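Local coordinates for protein 2-nitropropane dioxygenase (Streptomyces ansochromogenes, PDB 3BW2) that probably uses FMN and molecular oxygen to denitrify alkyl nitronates oxidatively, with propionate 3-nitronate as the presumed natural substrate, at residues 256-270 against 276-290. Sequence-based numbering, arbitrary orientation.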
loop_
_atom_site.group_PDB
_atom_site.type_symbol
_atom_site.label_atom_id
_atom_site.label_comp_id
_atom_site.label_asym_id
_atom_site.label_seq_id
_atom_site.Cartn_x
_atom_site.Cartn_y
_atom_site.Cartn_z
ATOM N N LEU A 256 -18.517 8.230 1.056
ATOM C CA LEU A 256 -17.283 7.969 1.801
ATOM C C LEU A 256 -17.458 7.116 3.053
ATOM O O LEU A 256 -16.633 6.252 3.336
ATOM C CB LEU A 256 -16.611 9.289 2.198
ATOM C CG LEU A 256 -16.201 10.258 1.082
ATOM C CD1 LEU A 256 -15.493 11.454 1.705
ATOM C CD2 LEU A 256 -15.284 9.567 0.081
ATOM N N THR A 257 -18.522 7.359 3.807
ATOM C CA THR A 257 -18.755 6.605 5.032
ATOM C C THR A 257 -19.936 5.644 4.943
ATOM O O THR A 257 -20.309 5.016 5.938
ATOM C CB THR A 257 -18.974 7.553 6.217
ATOM O OG1 THR A 257 -20.067 8.431 5.930
ATOM C CG2 THR A 257 -17.718 8.380 6.470
ATOM N N ASP A 258 -20.515 5.526 3.751
ATOM C CA ASP A 258 -21.653 4.637 3.529
ATOM C C ASP A 258 -21.185 3.184 3.451
ATOM O O ASP A 258 -20.414 2.823 2.563
ATOM C CB ASP A 258 -22.359 5.005 2.224
ATOM C CG ASP A 258 -23.582 4.149 1.961
ATOM O OD1 ASP A 258 -23.686 3.049 2.549
ATOM O OD2 ASP A 258 -24.435 4.572 1.155
ATOM N N PRO A 259 -21.654 2.329 4.378
ATOM C CA PRO A 259 -21.278 0.912 4.405
ATOM C C PRO A 259 -21.484 0.214 3.063
ATOM O O PRO A 259 -20.823 -0.780 2.767
ATOM C CB PRO A 259 -22.178 0.338 5.496
ATOM C CG PRO A 259 -22.309 1.484 6.445
ATOM C CD PRO A 259 -22.544 2.652 5.508
ATOM N N LEU A 260 -22.398 0.741 2.256
ATOM C CA LEU A 260 -22.688 0.168 0.946
ATOM C C LEU A 260 -21.576 0.444 -0.065
ATOM O O LEU A 260 -21.574 -0.099 -1.169
ATOM C CB LEU A 260 -24.015 0.715 0.425
ATOM C CG LEU A 260 -25.202 0.408 1.340
ATOM C CD1 LEU A 260 -26.469 1.027 0.766
ATOM C CD2 LEU A 260 -25.356 -1.099 1.484
ATOM N N PHE A 261 -20.640 1.304 0.322
ATOM C CA PHE A 261 -19.493 1.657 -0.510
ATOM C C PHE A 261 -18.284 1.384 0.375
ATOM O O PHE A 261 -17.436 2.249 0.577
ATOM C CB PHE A 261 -19.531 3.142 -0.879
ATOM C CG PHE A 261 -20.637 3.508 -1.825
ATOM C CD1 PHE A 261 -20.565 3.159 -3.169
ATOM C CD2 PHE A 261 -21.750 4.207 -1.372
ATOM C CE1 PHE A 261 -21.584 3.503 -4.050
ATOM C CE2 PHE A 261 -22.773 4.555 -2.243
ATOM C CZ PHE A 261 -22.691 4.203 -3.586
ATOM N N ALA A 262 -18.220 0.167 0.899
ATOM C CA ALA A 262 -17.150 -0.229 1.803
ATOM C C ALA A 262 -15.758 -0.353 1.199
ATOM O O ALA A 262 -14.768 -0.257 1.923
ATOM C CB ALA A 262 -17.526 -1.536 2.492
ATOM N N ARG A 263 -15.660 -0.553 -0.110
ATOM C CA ARG A 263 -14.340 -0.710 -0.703
ATOM C C ARG A 263 -14.034 0.194 -1.892
ATOM O O ARG A 263 -14.935 0.768 -2.510
ATOM C CB ARG A 263 -14.133 -2.180 -1.093
ATOM C CG ARG A 263 -12.714 -2.534 -1.507
ATOM C CD ARG A 263 -12.424 -4.016 -1.273
ATOM N NE ARG A 263 -13.343 -4.893 -1.993
ATOM C CZ ARG A 263 -13.315 -6.222 -1.925
ATOM N NH1 ARG A 263 -12.410 -6.830 -1.167
ATOM N NH2 ARG A 263 -14.190 -6.944 -2.612
ATOM N N THR A 264 -12.744 0.319 -2.189
ATOM C CA THR A 264 -12.272 1.122 -3.304
ATOM C C THR A 264 -11.431 0.239 -4.216
ATOM O O THR A 264 -10.980 -0.841 -3.820
ATOM C CB THR A 264 -11.381 2.285 -2.838
ATOM O OG1 THR A 264 -10.135 1.767 -2.353
ATOM C CG2 THR A 264 -12.059 3.067 -1.728
ATOM N N ARG A 265 -11.230 0.706 -5.440
ATOM C CA ARG A 265 -10.426 -0.011 -6.413
ATOM C C ARG A 265 -9.894 0.969 -7.442
ATOM O O ARG A 265 -10.512 2.002 -7.705
ATOM C CB ARG A 265 -11.252 -1.071 -7.145
ATOM C CG ARG A 265 -11.565 -2.305 -6.337
ATOM C CD ARG A 265 -12.302 -3.319 -7.192
ATOM N NE ARG A 265 -12.612 -4.531 -6.442
ATOM C CZ ARG A 265 -11.696 -5.341 -5.924
ATOM N NH1 ARG A 265 -10.408 -5.069 -6.077
ATOM N NH2 ARG A 265 -12.069 -6.420 -5.248
ATOM N N LEU A 266 -8.736 0.648 -8.004
ATOM C CA LEU A 266 -8.150 1.474 -9.046
ATOM C C LEU A 266 -8.861 1.033 -10.316
ATOM O O LEU A 266 -9.028 -0.166 -10.544
ATOM C CB LEU A 266 -6.654 1.196 -9.173
ATOM C CG LEU A 266 -5.736 1.862 -8.154
ATOM C CD1 LEU A 266 -4.335 1.280 -8.280
ATOM C CD2 LEU A 266 -5.723 3.365 -8.386
ATOM N N THR A 267 -9.289 1.986 -11.136
ATOM C CA THR A 267 -9.982 1.641 -12.370
ATOM C C THR A 267 -9.801 2.698 -13.452
ATOM O O THR A 267 -9.513 3.858 -13.162
ATOM C CB THR A 267 -11.500 1.460 -12.127
ATOM O OG1 THR A 267 -12.139 1.063 -13.346
ATOM C CG2 THR A 267 -12.128 2.764 -11.643
ATOM N N ARG A 268 -9.966 2.276 -14.701
ATOM C CA ARG A 268 -9.866 3.178 -15.841
ATOM C C ARG A 268 -11.275 3.422 -16.374
ATOM O O ARG A 268 -11.465 4.124 -17.363
ATOM C CB ARG A 268 -9.005 2.557 -16.950
ATOM C CG ARG A 268 -7.519 2.422 -16.620
ATOM C CD ARG A 268 -6.688 2.195 -17.897
ATOM N NE ARG A 268 -5.255 2.064 -17.628
ATOM C CZ ARG A 268 -4.672 0.974 -17.130
ATOM N NH1 ARG A 268 -5.394 -0.103 -16.846
ATOM N NH2 ARG A 268 -3.365 0.966 -16.902
ATOM N N ALA A 269 -12.264 2.845 -15.696
ATOM C CA ALA A 269 -13.660 2.962 -16.114
ATOM C C ALA A 269 -14.163 4.371 -16.422
ATOM O O ALA A 269 -14.851 4.587 -17.415
ATOM C CB ALA A 269 -14.567 2.322 -15.062
ATOM N N PHE A 270 -13.818 5.332 -15.578
ATOM C CA PHE A 270 -14.299 6.694 -15.765
ATOM C C PHE A 270 -13.470 7.617 -16.653
ATOM O O PHE A 270 -14.024 8.487 -17.326
ATOM C CB PHE A 270 -14.467 7.362 -14.398
ATOM C CG PHE A 270 -15.431 6.653 -13.489
ATOM C CD1 PHE A 270 -16.801 6.758 -13.690
ATOM C CD2 PHE A 270 -14.965 5.864 -12.441
ATOM C CE1 PHE A 270 -17.698 6.088 -12.861
ATOM C CE2 PHE A 270 -15.855 5.187 -11.605
ATOM C CZ PHE A 270 -17.225 5.300 -11.817
ATOM N N ARG A 276 -8.344 5.693 -8.179
ATOM C CA ARG A 276 -9.042 4.980 -7.109
ATOM C C ARG A 276 -10.390 5.608 -6.760
ATOM O O ARG A 276 -10.471 6.776 -6.365
ATOM C CB ARG A 276 -8.159 4.900 -5.861
ATOM C CG ARG A 276 -8.773 4.094 -4.719
ATOM C CD ARG A 276 -7.814 3.986 -3.546
ATOM N NE ARG A 276 -6.624 3.207 -3.877
ATOM C CZ ARG A 276 -6.596 1.883 -4.017
ATOM N NH1 ARG A 276 -7.699 1.161 -3.853
ATOM N NH2 ARG A 276 -5.458 1.276 -4.323
ATOM N N SER A 277 -11.439 4.807 -6.904
ATOM C CA SER A 277 -12.808 5.229 -6.646
ATOM C C SER A 277 -13.525 4.202 -5.778
ATOM O O SER A 277 -13.103 3.051 -5.705
ATOM C CB SER A 277 -13.552 5.356 -7.981
ATOM O OG SER A 277 -14.956 5.366 -7.800
ATOM N N LEU A 278 -14.601 4.619 -5.114
ATOM C CA LEU A 278 -15.385 3.686 -4.309
ATOM C C LEU A 278 -16.041 2.776 -5.342
ATOM O O LEU A 278 -16.472 3.244 -6.397
ATOM C CB LEU A 278 -16.468 4.424 -3.514
ATOM C CG LEU A 278 -16.023 5.394 -2.419
ATOM C CD1 LEU A 278 -17.229 6.140 -1.886
ATOM C CD2 LEU A 278 -15.345 4.629 -1.294
ATOM N N VAL A 279 -16.101 1.479 -5.063
ATOM C CA VAL A 279 -16.706 0.551 -6.007
ATOM C C VAL A 279 -18.210 0.800 -6.092
ATOM O O VAL A 279 -18.903 0.797 -5.083
ATOM C CB VAL A 279 -16.449 -0.917 -5.587
ATOM C CG1 VAL A 279 -17.145 -1.874 -6.551
ATOM C CG2 VAL A 279 -14.947 -1.191 -5.562
ATOM N N ASN A 280 -18.702 1.048 -7.298
ATOM C CA ASN A 280 -20.121 1.274 -7.500
ATOM C C ASN A 280 -20.538 0.557 -8.775
ATOM O O ASN A 280 -19.725 -0.136 -9.392
ATOM C CB ASN A 280 -20.437 2.780 -7.578
ATOM C CG ASN A 280 -19.709 3.480 -8.711
ATOM O OD1 ASN A 280 -19.045 2.842 -9.528
ATOM N ND2 ASN A 280 -19.841 4.809 -8.771
ATOM N N ARG A 281 -21.799 0.716 -9.167
ATOM C CA ARG A 281 -22.319 0.052 -10.359
ATOM C C ARG A 281 -21.481 0.280 -11.613
ATOM O O ARG A 281 -21.085 -0.672 -12.289
ATOM C CB ARG A 281 -23.760 0.504 -10.627
ATOM C CG ARG A 281 -24.423 -0.214 -11.800
ATOM C CD ARG A 281 -25.786 0.383 -12.127
ATOM N NE ARG A 281 -25.682 1.770 -12.576
ATOM C CZ ARG A 281 -25.113 2.154 -13.716
ATOM N NH1 ARG A 281 -24.587 1.256 -14.541
ATOM N NH2 ARG A 281 -25.070 3.440 -14.034
ATOM N N PHE A 282 -21.223 1.546 -11.932
ATOM C CA PHE A 282 -20.450 1.888 -13.123
ATOM C C PHE A 282 -19.096 1.182 -13.116
ATOM O O PHE A 282 -18.670 0.625 -14.125
ATOM C CB PHE A 282 -20.239 3.406 -13.193
ATOM C CG PHE A 282 -19.849 3.905 -14.560
ATOM C CD1 PHE A 282 -20.794 4.489 -15.396
ATOM C CD2 PHE A 282 -18.540 3.778 -15.016
ATOM C CE1 PHE A 282 -20.439 4.936 -16.667
ATOM C CE2 PHE A 282 -18.178 4.222 -16.283
ATOM C CZ PHE A 282 -19.127 4.803 -17.110
ATOM N N LEU A 283 -18.421 1.200 -11.974
ATOM C CA LEU A 283 -17.111 0.569 -11.875
ATOM C C LEU A 283 -17.214 -0.942 -12.071
ATOM O O LEU A 283 -16.451 -1.526 -12.842
ATOM C CB LEU A 283 -16.464 0.901 -10.525
ATOM C CG LEU A 283 -14.953 0.664 -10.399
ATOM C CD1 LEU A 283 -14.400 1.492 -9.244
ATOM C CD2 LEU A 283 -14.667 -0.823 -10.202
ATOM N N ARG A 284 -18.163 -1.576 -11.390
ATOM C CA ARG A 284 -18.338 -3.018 -11.515
ATOM C C ARG A 284 -18.638 -3.438 -12.952
ATOM O O ARG A 284 -18.107 -4.432 -13.442
ATOM C CB ARG A 284 -19.472 -3.505 -10.604
ATOM C CG ARG A 284 -19.084 -3.673 -9.142
ATOM C CD ARG A 284 -20.227 -4.290 -8.347
ATOM N NE ARG A 284 -21.266 -3.313 -8.036
ATOM C CZ ARG A 284 -21.204 -2.457 -7.020
ATOM N NH1 ARG A 284 -20.155 -2.459 -6.208
ATOM N NH2 ARG A 284 -22.187 -1.588 -6.818
ATOM N N GLU A 285 -19.478 -2.665 -13.630
ATOM C CA GLU A 285 -19.869 -2.983 -14.997
ATOM C C GLU A 285 -18.854 -2.714 -16.098
ATOM O O GLU A 285 -18.660 -3.549 -16.979
ATOM C CB GLU A 285 -21.162 -2.250 -15.352
ATOM C CG GLU A 285 -22.414 -2.847 -14.746
ATOM C CD GLU A 285 -23.667 -2.127 -15.202
ATOM O OE1 GLU A 285 -23.788 -1.850 -16.417
ATOM O OE2 GLU A 285 -24.536 -1.846 -14.351
ATOM N N HIS A 286 -18.210 -1.553 -16.053
ATOM C CA HIS A 286 -17.267 -1.172 -17.099
ATOM C C HIS A 286 -15.789 -1.246 -16.732
ATOM O O HIS A 286 -14.928 -1.284 -17.612
ATOM C CB HIS A 286 -17.618 0.234 -17.573
ATOM C CG HIS A 286 -19.074 0.413 -17.871
ATOM N ND1 HIS A 286 -19.702 -0.225 -18.920
ATOM C CD2 HIS A 286 -20.036 1.119 -17.231
ATOM C CE1 HIS A 286 -20.987 0.080 -18.912
ATOM N NE2 HIS A 286 -21.215 0.893 -17.896
ATOM N N GLY A 287 -15.494 -1.262 -15.438
ATOM C CA GLY A 287 -14.111 -1.332 -15.003
ATOM C C GLY A 287 -13.273 -2.417 -15.665
ATOM O O GLY A 287 -12.178 -2.133 -16.153
ATOM N N PRO A 288 -13.757 -3.670 -15.711
ATOM C CA PRO A 288 -13.022 -4.782 -16.322
ATOM C C PRO A 288 -12.687 -4.610 -17.802
ATOM O O PRO A 288 -11.791 -5.275 -18.320
ATOM C CB PRO A 288 -13.954 -5.976 -16.104
ATOM C CG PRO A 288 -14.724 -5.598 -14.884
ATOM C CD PRO A 288 -15.028 -4.146 -15.139
ATOM N N TYR A 289 -13.386 -3.713 -18.485
ATOM C CA TYR A 289 -13.165 -3.538 -19.914
ATOM C C TYR A 289 -12.646 -2.169 -20.330
ATOM O O TYR A 289 -12.410 -1.929 -21.516
ATOM C CB TYR A 289 -14.476 -3.848 -20.641
ATOM C CG TYR A 289 -15.154 -5.078 -20.076
ATOM C CD1 TYR A 289 -14.633 -6.352 -20.312
ATOM C CD2 TYR A 289 -16.259 -4.965 -19.231
ATOM C CE1 TYR A 289 -15.192 -7.482 -19.714
ATOM C CE2 TYR A 289 -16.827 -6.091 -18.625
ATOM C CZ TYR A 289 -16.285 -7.344 -18.871
ATOM O OH TYR A 289 -16.812 -8.457 -18.253
ATOM N N ALA A 290 -12.466 -1.277 -19.361
ATOM C CA ALA A 290 -11.987 0.073 -19.645
ATOM C C ALA A 290 -10.575 0.068 -20.223
ATOM O O ALA A 290 -9.651 -0.497 -19.634
ATOM C CB ALA A 290 -12.023 0.911 -18.382
HETATM O O HOH W 1 -7.972 -1.547 -3.434
HETATM O O HOH W 2 -10.114 -0.473 -15.265
HETATM O O HOH W 3 -8.197 -1.098 -17.517
#
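Arg276 sends CG trans to its own amide nitrogen (chi1 -176°) and turns sharply at chi3 (-66°), which takes its chain across the Thr264 side chain at about a right angle and brings the guanidinium edge to OG1. Thr264 holds OG1 between its backbone N and carbonyl carbon, and Arg276 NH1 donates to Thr264 OG1 over 2.9 Å, tilted somewhat from the guanidinium plane. A water links the same NH1 to Thr264 O, Leu266 CG lies over one guanidinium face, and NH2 donates to the carbonyl of Val174. The backbones pair as an antiparallel hairpin: Arg265 and Ser277 exchange both N-H...O bonds, and beyond them Val279 N reaches Arg263 O at 2.9 Å, nearly straight. Val279 CG2 packs 3.6 Å from Arg265 CG, while the arginine's NH2 continues to Glu188 of the second subunit. Asn280, at the N-cap of helix 281-286, accepts from Leu283 N through OD1 and bonds to the Met317 carbonyl through ND2. The helix closes over the end of strand 264-267, where Thr267 CG2 meets Leu283 CD1 at 3.5 Å, and over the following loop, where Phe270 faces Phe282 with near-parallel planes (20°) displaced until the rings scarcely overlap. Arg276 lies beside FMN-binding Gly177. Strand 275-278 is central in a three-stranded sheet, between 264-267 and 178-179, separate from the parallel TIM-barrel sheet; helix 250-255 packs against Leu278 and Phe261, helices 81-88 and 90-95 against Phe282.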